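Local coordinates for chemotaxis protein cheA (Thermotoga maritima, PDB 1TQG) that probably relays phosphoryl groups in bacterial chemotaxis signalling, as the histidine phosphotransfer domain of the kinase CheA, at residues K15-N20 with F42-T47. Residues are numbered along the deposited sequence; the frame is centred on the assembly and turned at random. Where two conformers were deposited one is given.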
loop_
_atom_site.group_PDB
_atom_site.type_symbol
_atom_site.label_atom_id
_atom_site.label_comp_id
_atom_site.label_asym_id
_atom_site.label_seq_id
_atom_site.Cartn_x
_atom_site.Cartn_y
_atom_site.Cartn_z
ATOM N N LYS A 15 -2.666 0.564 9.380
ATOM C CA LYS A 15 -2.238 1.958 9.499
ATOM C C LYS A 15 -0.728 2.106 9.611
ATOM O O LYS A 15 -0.231 3.096 9.068
ATOM C CB LYS A 15 -2.971 2.599 10.656
ATOM C CG LYS A 15 -4.415 2.831 10.322
ATOM C CD LYS A 15 -5.166 3.583 11.427
ATOM C CE LYS A 15 -6.463 4.087 10.852
ATOM N NZ LYS A 15 -6.473 5.419 10.202
ATOM N N GLU A 16 -0.045 1.209 10.258
ATOM C CA GLU A 16 1.405 1.298 10.285
ATOM C C GLU A 16 1.993 1.247 8.905
ATOM O O GLU A 16 2.889 2.030 8.549
ATOM C CB GLU A 16 1.948 0.152 11.177
ATOM C CG GLU A 16 3.424 -0.036 11.145
ATOM C CD GLU A 16 3.793 -1.135 12.141
ATOM O OE1 GLU A 16 3.398 -1.066 13.346
ATOM O OE2 GLU A 16 4.467 -2.041 11.576
ATOM N N TYR A 17 1.486 0.310 8.075
ATOM C CA TYR A 17 1.998 0.133 6.716
ATOM C C TYR A 17 1.611 1.289 5.821
ATOM O O TYR A 17 2.422 1.732 5.002
ATOM C CB TYR A 17 1.553 -1.207 6.088
ATOM C CG TYR A 17 2.345 -2.326 6.730
ATOM C CD1 TYR A 17 3.675 -2.584 6.449
ATOM C CD2 TYR A 17 1.727 -3.078 7.748
ATOM C CE1 TYR A 17 4.426 -3.577 7.057
ATOM C CE2 TYR A 17 2.457 -4.099 8.377
ATOM C CZ TYR A 17 3.785 -4.316 8.016
ATOM O OH TYR A 17 4.485 -5.308 8.628
ATOM N N LEU A 18 0.407 1.833 6.005
ATOM C CA LEU A 18 0.036 3.026 5.233
ATOM C C LEU A 18 0.904 4.197 5.616
ATOM O O LEU A 18 1.265 4.993 4.722
ATOM C CB LEU A 18 -1.461 3.302 5.462
ATOM C CG LEU A 18 -2.431 2.231 4.894
ATOM C CD1 LEU A 18 -3.800 2.530 5.462
ATOM C CD2 LEU A 18 -2.405 2.234 3.383
ATOM N N GLN A 19 1.310 4.369 6.868
ATOM C CA GLN A 19 2.248 5.429 7.254
ATOM C C GLN A 19 3.609 5.216 6.633
ATOM O O GLN A 19 4.210 6.174 6.090
ATOM C CB GLN A 19 2.325 5.574 8.802
ATOM C CG GLN A 19 3.114 6.792 9.279
ATOM C CD GLN A 19 2.462 8.096 8.847
ATOM O OE1 GLN A 19 1.346 8.421 9.246
ATOM N NE2 GLN A 19 3.195 8.789 7.997
ATOM N N ASN A 20 4.061 3.985 6.620
ATOM C CA ASN A 20 5.337 3.679 5.968
ATOM C C ASN A 20 5.292 4.061 4.517
ATOM O O ASN A 20 6.202 4.611 3.969
ATOM C CB ASN A 20 5.643 2.164 6.044
ATOM C CG ASN A 20 5.951 1.696 7.435
ATOM O OD1 ASN A 20 6.199 2.454 8.357
ATOM N ND2 ASN A 20 5.940 0.377 7.549
ATOM N N PHE A 42 6.914 -1.289 -2.693
ATOM C CA PHE A 42 6.429 -2.585 -3.085
ATOM C C PHE A 42 6.145 -3.499 -1.873
ATOM O O PHE A 42 5.094 -4.112 -1.789
ATOM C CB PHE A 42 7.449 -3.218 -4.084
ATOM C CG PHE A 42 7.069 -4.667 -4.372
ATOM C CD1 PHE A 42 6.032 -4.970 -5.248
ATOM C CD2 PHE A 42 7.714 -5.674 -3.716
ATOM C CE1 PHE A 42 5.620 -6.271 -5.422
ATOM C CE2 PHE A 42 7.299 -6.992 -3.888
ATOM C CZ PHE A 42 6.240 -7.277 -4.742
ATOM N N ARG A 43 7.105 -3.565 -0.943
ATOM C CA ARG A 43 7.018 -4.470 0.177
ATOM C C ARG A 43 5.815 -4.156 1.095
ATOM O O ARG A 43 5.111 -5.041 1.561
ATOM C CB ARG A 43 8.252 -4.474 1.052
ATOM C CG ARG A 43 9.445 -5.034 0.289
ATOM C CD ARG A 43 10.588 -5.239 1.223
ATOM N NE ARG A 43 11.306 -4.043 1.579
ATOM C CZ ARG A 43 12.393 -3.505 1.006
ATOM N NH1 ARG A 43 12.978 -4.006 -0.076
ATOM N NH2 ARG A 43 12.902 -2.394 1.537
ATOM N N ALA A 44 5.606 -2.838 1.293
ATOM C CA ALA A 44 4.460 -2.440 2.134
ATOM C C ALA A 44 3.153 -2.805 1.467
ATOM O O ALA A 44 2.247 -3.311 2.102
ATOM C CB ALA A 44 4.565 -0.930 2.383
ATOM N N LEU A 45 3.025 -2.539 0.155
ATOM C CA LEU A 45 1.808 -2.902 -0.563
ATOM C C LEU A 45 1.593 -4.390 -0.563
ATOM O O LEU A 45 0.443 -4.858 -0.485
ATOM C CB LEU A 45 1.847 -2.347 -1.993
ATOM C CG LEU A 45 1.671 -0.824 -2.078
ATOM C CD1 LEU A 45 2.196 -0.347 -3.429
ATOM C CD2 LEU A 45 0.258 -0.427 -1.809
ATOM N N HIS A 46 2.655 -5.162 -0.726
ATOM C CA HIS A 46 2.545 -6.612 -0.751
ATOM C C HIS A 46 2.088 -7.100 0.614
ATOM O O HIS A 46 1.229 -7.998 0.708
ATOM C CB HIS A 46 3.941 -7.171 -1.155
ATOM C CG HIS A 46 3.860 -8.646 -1.308
ATOM N ND1 HIS A 46 3.175 -9.237 -2.322
ATOM C CD2 HIS A 46 4.461 -9.646 -0.646
ATOM C CE1 HIS A 46 3.280 -10.501 -2.269
ATOM N NE2 HIS A 46 4.030 -10.833 -1.242
ATOM N N THR A 47 2.605 -6.531 1.701
ATOM C CA THR A 47 2.165 -6.923 3.042
ATOM C C THR A 47 0.674 -6.607 3.205
ATOM O O THR A 47 -0.135 -7.403 3.714
ATOM C CB THR A 47 2.968 -6.214 4.166
ATOM O OG1 THR A 47 4.301 -6.740 4.165
ATOM C CG2 THR A 47 2.396 -6.501 5.533
#
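Thr-47 lays its methyl group over one face of the Tyr-17 ring, while the CA of Ala-44 approaches the same ring obliquely. The other flat group of note, the Phe-42 ring, lies well apart from segment 15-20; one of its faces carries CB of His-46, one turn further along the same helix. These are the first two helices of the Hpt four-helix bundle, 3-30 and 35-55, packed antiparallel as neighbours in the chain.

The Tyr-17 contact is a CH-pi interaction: CG2 of Thr-47 sits 3.7 Å from the centroid of the Tyr-17 ring, 17° off the normal. It is shifted toward the hydroxyl end, so its nearest ring atom is CZ of Tyr-17, 3.6 Å from Thr-47 CG2. Thr-47 can offer its methyl because CG2 stands anti to the backbone N, with OG1 beside that N (chi1 -70°); the two side chains cross nearly at right angles. No hydrogen bond spans the two segments, and the contact is apolar packing of modest extent. Were Tyr-17 replaced by an alanine, the Thr-47 methyl would probably lose its aromatic partner and a gap would open beside Ala-44.

Further inward, Leu-18 turns to Leu-48 and to Ile-96 and Thr-97 on helix 83-103, and Leu-45 packs on Leu-71 of helix 58-75. On the outer side of helix 35-55, His-46 heads the His-x-x-Lys-Gly sequence of Hpt domains, consistent with a phosphoacceptor role; its ND1 is hydrogen-bonded to Glu-68.

The backbones come closest between Tyr-17 and Ala-44, their CA atoms 5.8 Å apart. The small side chain of Ala-44 is consistent with so close an approach, its CB lying 4.3 Å from the carbonyl O of Tyr-17 and 4.5 Å from the ring atom CD1 of Tyr-17.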